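Local atomic coordinates of PBP domain-containing protein (Vibrio parahaemolyticus, PDB entry 3MUQ), a protein that is of unknown function but belongs to the periplasmic-binding-protein superfamily and probably binds a small ligand outside the cytoplasm. Residues Gly50-Pro63 against Pro197-Ile211. Residues are numbered along the deposited sequence; the frame is centred on the assembly and turned at random.
Sequences GENGDVDLVMTHAP and PYQVILVNPERYPTI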
ATOM      1  N   GLY A  50     -19.551 -13.458  -0.548  1.00 13.90           N
ATOM      2  CA  GLY A  50     -19.708 -12.171   0.114  1.00 13.40           C
ATOM      3  C   GLY A  50     -21.088 -11.577  -0.130  1.00 15.71           C
ATOM      4  O   GLY A  50     -21.762 -11.083   0.792  1.00 18.47           O
ATOM      5  N   GLU A  51     -21.529 -11.636  -1.380  1.00 12.79           N
ATOM      6  CA  GLU A  51     -22.900 -11.229  -1.727  1.00 13.65           C
ATOM      7  C   GLU A  51     -23.960 -11.999  -0.917  1.00 16.75           C
ATOM      8  O   GLU A  51     -25.001 -11.446  -0.531  1.00 12.92           O
ATOM      9  CB  GLU A  51     -23.145 -11.430  -3.232  1.00 17.01           C
ATOM     10  CG  GLU A  51     -24.568 -11.067  -3.708  1.00 18.73           C
ATOM     11  CD  GLU A  51     -24.828 -11.542  -5.129  1.00 27.32           C
ATOM     12  OE1 GLU A  51     -23.841 -11.774  -5.871  1.00 25.13           O
ATOM     13  OE2 GLU A  51     -26.016 -11.694  -5.498  1.00 28.12           O
ATOM     14  N   ASN A  52     -23.703 -13.281  -0.680  1.00 17.01           N
ATOM     15  CA  ASN A  52     -24.653 -14.111   0.063  1.00 17.40           C
ATOM     16  C   ASN A  52     -24.491 -14.068   1.591  1.00 22.26           C
ATOM     17  O   ASN A  52     -25.281 -14.671   2.318  1.00 20.22           O
ATOM     18  CB  ASN A  52     -24.619 -15.548  -0.445  1.00 13.95           C
ATOM     19  CG  ASN A  52     -25.367 -15.711  -1.751  1.00 24.91           C
ATOM     20  OD1 ASN A  52     -26.091 -14.806  -2.166  1.00 21.15           O
ATOM     21  ND2 ASN A  52     -25.207 -16.872  -2.403  1.00 19.89           N
ATOM     22  N   GLY A  53     -23.476 -13.357   2.077  1.00 14.98           N
ATOM     23  CA  GLY A  53     -23.280 -13.223   3.512  1.00 13.17           C
ATOM     24  C   GLY A  53     -22.748 -14.472   4.190  1.00 21.00           C
ATOM     25  O   GLY A  53     -22.957 -14.674   5.389  1.00 18.30           O
ATOM     26  N   ASP A  54     -22.045 -15.308   3.425  1.00 17.21           N
ATOM     27  CA  ASP A  54     -21.466 -16.541   3.955  1.00 21.12           C
ATOM     28  C   ASP A  54     -20.179 -16.242   4.720  1.00 23.82           C
ATOM     29  O   ASP A  54     -19.783 -17.023   5.582  1.00 20.18           O
ATOM     30  CB  ASP A  54     -21.116 -17.540   2.833  1.00 18.36           C
ATOM     31  CG  ASP A  54     -22.275 -17.837   1.902  1.00 20.08           C
ATOM     32  OD1 ASP A  54     -23.435 -17.533   2.245  1.00 19.68           O
ATOM     33  OD2 ASP A  54     -22.019 -18.400   0.808  1.00 21.22           O
ATOM     34  N   VAL A  55     -19.513 -15.136   4.363  1.00 16.79           N
ATOM     35  CA  VAL A  55     -18.230 -14.762   4.949  1.00 13.84           C
ATOM     36  C   VAL A  55     -18.282 -13.297   5.403  1.00 17.82           C
ATOM     37  O   VAL A  55     -19.238 -12.578   5.094  1.00 11.74           O
ATOM     38  CB  VAL A  55     -17.069 -14.929   3.941  1.00 10.62           C
ATOM     39  CG1 VAL A  55     -16.882 -16.399   3.539  1.00 10.97           C
ATOM     40  CG2 VAL A  55     -17.292 -14.044   2.715  1.00 13.50           C
ATOM     41  N   ASP A  56     -17.242 -12.846   6.099  1.00 14.54           N
ATOM     42  CA  ASP A  56     -17.238 -11.497   6.675  1.00 10.61           C
ATOM     43  C   ASP A  56     -16.546 -10.456   5.815  1.00 14.97           C
ATOM     44  O   ASP A  56     -16.832  -9.262   5.940  1.00 15.27           O
ATOM     45  CB  ASP A  56     -16.601 -11.513   8.057  1.00 12.20           C
ATOM     46  CG  ASP A  56     -17.246 -12.533   8.973  1.00 17.95           C
ATOM     47  OD1 ASP A  56     -18.484 -12.489   9.123  1.00 17.92           O
ATOM     48  OD2 ASP A  56     -16.519 -13.370   9.542  1.00 21.88           O
ATOM     49  N   LEU A  57     -15.610 -10.900   4.981  1.00 13.84           N
ATOM     50  CA  LEU A  57     -14.955 -10.005   4.036  1.00 15.23           C
ATOM     51  C   LEU A  57     -14.303 -10.802   2.913  1.00 17.01           C
ATOM     52  O   LEU A  57     -14.152 -12.024   3.012  1.00 16.55           O
ATOM     53  CB  LEU A  57     -13.936  -9.093   4.740  1.00 13.12           C
ATOM     54  CG  LEU A  57     -12.549  -9.653   5.111  1.00 14.94           C
ATOM     55  CD1 LEU A  57     -11.636  -8.522   5.607  1.00 15.66           C
ATOM     56  CD2 LEU A  57     -12.648 -10.772   6.159  1.00  8.38           C
ATOM     57  N   VAL A  58     -13.915 -10.107   1.845  1.00 18.57           N
ATOM     58  CA  VAL A  58     -13.312 -10.755   0.690  1.00 11.31           C
ATOM     59  C   VAL A  58     -11.996 -10.098   0.284  1.00 14.98           C
ATOM     60  O   VAL A  58     -11.776  -8.901   0.507  1.00 15.13           O
ATOM     61  CB  VAL A  58     -14.251 -10.743  -0.548  1.00 21.28           C
ATOM     62  CG1 VAL A  58     -15.585 -11.440  -0.252  1.00 16.82           C
ATOM     63  CG2 VAL A  58     -14.478  -9.322  -1.006  1.00 24.13           C
HETATM   64  N   MSE A  59     -11.119 -10.892  -0.316  1.00 15.54           N
HETATM   65  CA  MSE A  59      -9.862 -10.378  -0.843  1.00 15.24           C
HETATM   66  C   MSE A  59      -9.664 -10.936  -2.238  1.00 17.64           C
HETATM   67  O   MSE A  59      -9.468 -12.133  -2.395  1.00 19.43           O
HETATM   68  CB  MSE A  59      -8.703 -10.806   0.054  1.00 14.23           C
HETATM   69  CG  MSE A  59      -7.322 -10.373  -0.456  1.00 14.52           C
HETATM   70 SE   MSE A  59      -5.874 -11.076   0.659  0.59 25.62          SE
HETATM   71  CE  MSE A  59      -6.367 -10.223   2.364  1.00 20.43           C
ATOM     72  N   THR A  60      -9.748 -10.080  -3.249  1.00 13.62           N
ATOM     73  CA  THR A  60      -9.578 -10.513  -4.625  1.00 13.06           C
ATOM     74  C   THR A  60      -8.683  -9.516  -5.377  1.00 19.35           C
ATOM     75  O   THR A  60      -8.270  -8.486  -4.826  1.00 20.28           O
ATOM     76  CB  THR A  60     -10.941 -10.651  -5.355  1.00 32.84           C
ATOM     77  OG1 THR A  60     -11.654  -9.414  -5.273  1.00 25.60           O
ATOM     78  CG2 THR A  60     -11.792 -11.737  -4.719  1.00 29.95           C
ATOM     79  N   HIS A  61      -8.380  -9.827  -6.630  1.00 17.39           N
ATOM     80  CA  HIS A  61      -7.574  -8.945  -7.459  1.00 19.16           C
ATOM     81  C   HIS A  61      -8.231  -8.801  -8.830  1.00 22.00           C
ATOM     82  O   HIS A  61      -7.621  -9.114  -9.855  1.00 26.70           O
ATOM     83  CB  HIS A  61      -6.139  -9.475  -7.565  1.00 19.08           C
ATOM     84  CG  HIS A  61      -6.055 -10.927  -7.931  1.00 29.25           C
ATOM     85  ND1 HIS A  61      -6.106 -11.934  -6.993  1.00 32.95           N
ATOM     86  CD2 HIS A  61      -5.922 -11.538  -9.133  1.00 28.53           C
ATOM     87  CE1 HIS A  61      -6.011 -13.105  -7.600  1.00 30.68           C
ATOM     88  NE2 HIS A  61      -5.898 -12.893  -8.898  1.00 30.28           N
ATOM     89  N   ALA A  62      -9.481  -8.330  -8.822  1.00 18.88           N
ATOM     90  CA  ALA A  62     -10.311  -8.173 -10.023  1.00 16.40           C
ATOM     91  C   ALA A  62     -11.106  -6.880  -9.914  1.00 17.15           C
ATOM     92  O   ALA A  62     -12.271  -6.890  -9.513  1.00 19.44           O
ATOM     93  CB  ALA A  62     -11.257  -9.369 -10.175  1.00 17.87           C
ATOM     94  N   PRO A  63     -10.465  -5.749 -10.266  1.00 18.98           N
ATOM     95  CA  PRO A  63     -11.032  -4.402 -10.120  1.00 15.54           C
ATOM     96  C   PRO A  63     -12.441  -4.237 -10.705  1.00 17.02           C
ATOM     97  O   PRO A  63     -13.266  -3.549 -10.107  1.00 21.24           O
ATOM     98  CB  PRO A  63     -10.033  -3.514 -10.883  1.00 22.03           C
ATOM     99  CG  PRO A  63      -8.736  -4.252 -10.822  1.00 20.57           C
ATOM    100  CD  PRO A  63      -9.089  -5.724 -10.814  1.00 17.18           C
ATOM    101  N   PRO A 197      -3.827  -5.425  -9.025  1.00 16.75           N
ATOM    102  CA  PRO A 197      -4.243  -4.663  -7.846  1.00 19.23           C
ATOM    103  C   PRO A 197      -5.111  -5.558  -6.951  1.00 24.31           C
ATOM    104  O   PRO A 197      -6.065  -6.168  -7.449  1.00 19.75           O
ATOM    105  CB  PRO A 197      -5.130  -3.561  -8.438  1.00 21.76           C
ATOM    106  CG  PRO A 197      -5.247  -3.854  -9.932  1.00 26.83           C
ATOM    107  CD  PRO A 197      -4.740  -5.232 -10.163  1.00 19.57           C
ATOM    108  N   TYR A 198      -4.783  -5.632  -5.666  1.00 16.46           N
ATOM    109  CA  TYR A 198      -5.555  -6.411  -4.705  1.00 16.96           C
ATOM    110  C   TYR A 198      -6.443  -5.524  -3.864  1.00 21.58           C
ATOM    111  O   TYR A 198      -6.006  -4.482  -3.386  1.00 19.55           O
ATOM    112  CB  TYR A 198      -4.626  -7.165  -3.755  1.00 16.17           C
ATOM    113  CG  TYR A 198      -4.060  -8.428  -4.350  1.00 23.84           C
ATOM    114  CD1 TYR A 198      -3.149  -8.370  -5.390  1.00 24.79           C
ATOM    115  CD2 TYR A 198      -4.445  -9.680  -3.879  1.00 26.30           C
ATOM    116  CE1 TYR A 198      -2.638  -9.515  -5.956  1.00 31.38           C
ATOM    117  CE2 TYR A 198      -3.930 -10.834  -4.434  1.00 28.80           C
ATOM    118  CZ  TYR A 198      -3.025 -10.744  -5.471  1.00 36.77           C
ATOM    119  OH  TYR A 198      -2.502 -11.878  -6.039  1.00 47.88           O
ATOM    120  N   GLN A 199      -7.685  -5.947  -3.660  1.00 15.02           N
ATOM    121  CA  GLN A 199      -8.557  -5.257  -2.724  1.00 17.35           C
ATOM    122  C   GLN A 199      -9.086  -6.189  -1.650  1.00 19.20           C
ATOM    123  O   GLN A 199      -9.360  -7.375  -1.893  1.00 17.76           O
ATOM    124  CB  GLN A 199      -9.762  -4.627  -3.429  1.00 20.67           C
ATOM    125  CG  GLN A 199      -9.463  -3.391  -4.226  1.00 24.54           C
ATOM    126  CD  GLN A 199     -10.696  -2.533  -4.412  1.00 25.09           C
ATOM    127  OE1 GLN A 199     -10.917  -1.572  -3.674  1.00 23.59           O
ATOM    128  NE2 GLN A 199     -11.511  -2.881  -5.394  1.00 26.56           N
ATOM    129  N   VAL A 200      -9.262  -5.626  -0.467  1.00 14.45           N
ATOM    130  CA  VAL A 200      -9.970  -6.301   0.597  1.00 17.83           C
ATOM    131  C   VAL A 200     -11.229  -5.477   0.825  1.00 17.85           C
ATOM    132  O   VAL A 200     -11.170  -4.237   0.945  1.00 14.01           O
ATOM    133  CB  VAL A 200      -9.104  -6.403   1.883  1.00 13.50           C
ATOM    134  CG1 VAL A 200      -8.543  -5.046   2.248  1.00 18.72           C
ATOM    135  CG2 VAL A 200      -9.926  -6.962   3.046  1.00 18.11           C
ATOM    136  N   ILE A 201     -12.372  -6.160   0.842  1.00 11.85           N
ATOM    137  CA  ILE A 201     -13.662  -5.490   0.949  1.00 12.04           C
ATOM    138  C   ILE A 201     -14.552  -6.176   1.978  1.00 15.83           C
ATOM    139  O   ILE A 201     -14.724  -7.401   1.959  1.00 15.48           O
ATOM    140  CB  ILE A 201     -14.388  -5.490  -0.412  1.00 15.18           C
ATOM    141  CG1 ILE A 201     -13.427  -5.029  -1.510  1.00 14.09           C
ATOM    142  CG2 ILE A 201     -15.657  -4.621  -0.360  1.00 12.29           C
ATOM    143  CD1 ILE A 201     -13.996  -5.157  -2.925  1.00 15.17           C
ATOM    144  N   LEU A 202     -15.122  -5.375   2.865  1.00 16.93           N
ATOM    145  CA  LEU A 202     -15.969  -5.880   3.930  1.00 15.72           C
ATOM    146  C   LEU A 202     -17.369  -6.202   3.422  1.00 15.90           C
ATOM    147  O   LEU A 202     -17.935  -5.453   2.630  1.00 14.46           O
ATOM    148  CB  LEU A 202     -16.090  -4.823   5.016  1.00 11.71           C
ATOM    149  CG  LEU A 202     -14.753  -4.311   5.538  1.00 16.36           C
ATOM    150  CD1 LEU A 202     -15.007  -3.271   6.639  1.00 18.47           C
ATOM    151  CD2 LEU A 202     -13.909  -5.476   6.042  1.00 13.93           C
ATOM    152  N   VAL A 203     -17.942  -7.294   3.911  1.00 16.91           N
ATOM    153  CA  VAL A 203     -19.335  -7.572   3.614  1.00 17.28           C
ATOM    154  C   VAL A 203     -20.210  -6.518   4.294  1.00 19.44           C
ATOM    155  O   VAL A 203     -20.007  -6.184   5.463  1.00 10.87           O
ATOM    156  CB  VAL A 203     -19.727  -9.006   4.012  1.00 18.77           C
ATOM    157  CG1 VAL A 203     -21.246  -9.206   3.900  1.00 14.55           C
ATOM    158  CG2 VAL A 203     -18.915 -10.032   3.152  1.00 12.43           C
ATOM    159  N   ASN A 204     -21.164  -5.973   3.549  1.00 15.55           N
ATOM    160  CA  ASN A 204     -21.985  -4.877   4.053  1.00 16.40           C
ATOM    161  C   ASN A 204     -22.813  -5.278   5.288  1.00 16.21           C
ATOM    162  O   ASN A 204     -23.715  -6.102   5.189  1.00 17.43           O
ATOM    163  CB  ASN A 204     -22.897  -4.392   2.938  1.00 13.06           C
ATOM    164  CG  ASN A 204     -23.688  -3.151   3.325  1.00 26.06           C
ATOM    165  OD1 ASN A 204     -23.767  -2.777   4.503  1.00 23.25           O
ATOM    166  ND2 ASN A 204     -24.273  -2.501   2.325  1.00 15.56           N
ATOM    167  N   PRO A 205     -22.513  -4.689   6.457  1.00 19.04           N
ATOM    168  CA  PRO A 205     -23.209  -5.118   7.682  1.00 22.54           C
ATOM    169  C   PRO A 205     -24.680  -4.717   7.670  1.00 25.51           C
ATOM    170  O   PRO A 205     -25.467  -5.238   8.446  1.00 22.57           O
ATOM    171  CB  PRO A 205     -22.469  -4.359   8.786  1.00 19.93           C
ATOM    172  CG  PRO A 205     -21.959  -3.134   8.112  1.00 15.29           C
ATOM    173  CD  PRO A 205     -21.559  -3.601   6.725  1.00 15.01           C
ATOM    174  N   GLU A 206     -25.028  -3.789   6.789  1.00 24.55           N
ATOM    175  CA  GLU A 206     -26.412  -3.413   6.559  1.00 30.47           C
ATOM    176  C   GLU A 206     -27.145  -4.589   5.947  1.00 28.12           C
ATOM    177  O   GLU A 206     -28.296  -4.854   6.285  1.00 27.91           O
ATOM    178  CB  GLU A 206     -26.461  -2.260   5.560  1.00 44.32           C
ATOM    179  CG  GLU A 206     -27.067  -0.970   6.051  1.00 60.22           C
ATOM    180  CD  GLU A 206     -27.264   0.018   4.906  1.00 73.03           C
ATOM    181  OE1 GLU A 206     -26.973  -0.349   3.741  1.00 72.87           O
ATOM    182  OE2 GLU A 206     -27.706   1.159   5.168  1.00 80.24           O
ATOM    183  N   ARG A 207     -26.486  -5.270   5.009  1.00 25.19           N
ATOM    184  CA  ARG A 207     -27.066  -6.445   4.379  1.00 24.34           C
ATOM    185  C   ARG A 207     -27.052  -7.621   5.339  1.00 27.01           C
ATOM    186  O   ARG A 207     -27.956  -8.455   5.306  1.00 23.61           O
ATOM    187  CB  ARG A 207     -26.315  -6.826   3.102  1.00 23.61           C
ATOM    188  CG  ARG A 207     -26.698  -6.022   1.904  1.00 24.03           C
ATOM    189  CD  ARG A 207     -25.834  -6.356   0.689  1.00 24.69           C
ATOM    190  NE  ARG A 207     -25.969  -7.738   0.231  1.00 20.06           N
ATOM    191  CZ  ARG A 207     -26.999  -8.191  -0.480  1.00 24.70           C
ATOM    192  NH1 ARG A 207     -28.000  -7.380  -0.805  1.00 22.94           N
ATOM    193  NH2 ARG A 207     -27.037  -9.451  -0.863  1.00 24.16           N
ATOM    194  N   TYR A 208     -26.022  -7.694   6.186  1.00 19.16           N
ATOM    195  CA  TYR A 208     -25.872  -8.833   7.095  1.00 13.73           C
ATOM    196  C   TYR A 208     -25.462  -8.392   8.486  1.00 18.56           C
ATOM    197  O   TYR A 208     -24.286  -8.404   8.828  1.00 18.57           O
ATOM    198  CB  TYR A 208     -24.863  -9.843   6.534  1.00 19.49           C
ATOM    199  CG  TYR A 208     -25.336 -10.412   5.226  1.00 24.49           C
ATOM    200  CD1 TYR A 208     -26.335 -11.388   5.195  1.00 21.85           C
ATOM    201  CD2 TYR A 208     -24.834  -9.939   4.017  1.00 18.70           C
ATOM    202  CE1 TYR A 208     -26.799 -11.891   4.000  1.00 18.56           C
ATOM    203  CE2 TYR A 208     -25.283 -10.438   2.823  1.00 15.37           C
ATOM    204  CZ  TYR A 208     -26.274 -11.406   2.816  1.00 18.33           C
ATOM    205  OH  TYR A 208     -26.726 -11.895   1.619  1.00 16.73           O
ATOM    206  N   PRO A 209     -26.447  -8.005   9.301  1.00 20.52           N
ATOM    207  CA  PRO A 209     -26.186  -7.602  10.688  1.00 24.49           C
ATOM    208  C   PRO A 209     -25.666  -8.791  11.487  1.00 23.50           C
ATOM    209  O   PRO A 209     -25.245  -8.641  12.636  1.00 30.59           O
ATOM    210  CB  PRO A 209     -27.574  -7.192  11.200  1.00 25.73           C
ATOM    211  CG  PRO A 209     -28.420  -6.995   9.950  1.00 23.58           C
ATOM    212  CD  PRO A 209     -27.880  -7.992   8.976  1.00 20.15           C
ATOM    213  N   THR A 210     -25.697  -9.969  10.872  1.00 22.91           N
ATOM    214  CA  THR A 210     -25.263 -11.197  11.531  1.00 33.51           C
ATOM    215  C   THR A 210     -23.766 -11.464  11.378  1.00 34.82           C
ATOM    216  O   THR A 210     -23.186 -12.179  12.195  1.00 31.19           O
ATOM    217  CB  THR A 210     -26.043 -12.438  11.021  1.00 37.73           C
ATOM    218  OG1 THR A 210     -26.052 -12.459   9.581  1.00 37.98           O
ATOM    219  CG2 THR A 210     -27.467 -12.396  11.530  1.00 38.39           C
ATOM    220  N   ILE A 211     -23.141 -10.910  10.339  1.00 33.02           N
ATOM    221  CA  ILE A 211     -21.722 -11.203  10.110  1.00 33.86           C
ATOM    222  C   ILE A 211     -20.797 -10.487  11.105  1.00 28.96           C
ATOM    223  O   ILE A 211     -21.203  -9.558  11.815  1.00 24.62           O
ATOM    224  CB  ILE A 211     -21.250 -10.994   8.622  1.00 31.04           C
ATOM    225  CG1 ILE A 211     -21.524  -9.576   8.142  1.00 28.28           C
ATOM    226  CG2 ILE A 211     -21.872 -12.035   7.682  1.00 27.03           C
ATOM    227  CD1 ILE A 211     -20.427  -8.604   8.478  1.00 31.94           C
TER
HETATM  228  O   HOH W   1     -23.234  -8.665   0.716  1.00 14.27           O
HETATM  229  O   HOH W   2     -25.253 -14.174   7.288  1.00 35.55           O
HETATM  230  O   HOH W   3     -18.040  -7.056   7.281  1.00 27.81           O
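Tyr208 lies flat over the C-terminal end of helix 43-51: CA of Gly53 sits 3.5 Å from its ring centroid, almost along the normal, a CH-pi contact. Gly53 closes the helix in a Schellman motif, and without a side chain there the ring can come this close. At the rim of this ring, Tyr208 OH donates to Glu51 O (2.8 Å), tilted 19° from the carbonyl plane. Arg207 NH2 brings a second bond to Glu51 O (2.9 Å), nearly straight at 167°, with that oxygen in the guanidinium plane; the Arg207 chain, bent at chi3, also gives NE to a water held by Gly50 O. Two donors thus grip a helix-end carbonyl, where an arginine's charge should be favourable.

Between Asp56 and Thr60 the backbones pair antiparallel, Val58 with Ile201 and Thr60 with Gln199 being hydrogen-bonded pairs. On one face of the sheet Leu57 CD1 presses on Val200 CG2 at 3.5 Å, tighter than usual, and also meets Leu202 CD2; on the other, Val58 CG2 packs against Ile201 CB. At the far end His61 and Tyr198 run side by side. With chi1 at 49°, His61 CG lies between backbone N and carbonyl carbon, and His61 CB stands centrally over the Tyr198 ring, 3.7 Å from its centroid; the two ring planes are inclined obliquely.

Strand 57-60 thereby joins the mixed sheet of a PBP-superfamily domain, antiparallel to strand 195-203 and parallel to strand 6-12. Asp56 forms a salt bridge with Arg8, Leu57 touches Val7 and Leu9, helix 213-224 packs on Met59 and Leu202, and helix 43-51 meets Val58 through Leu47.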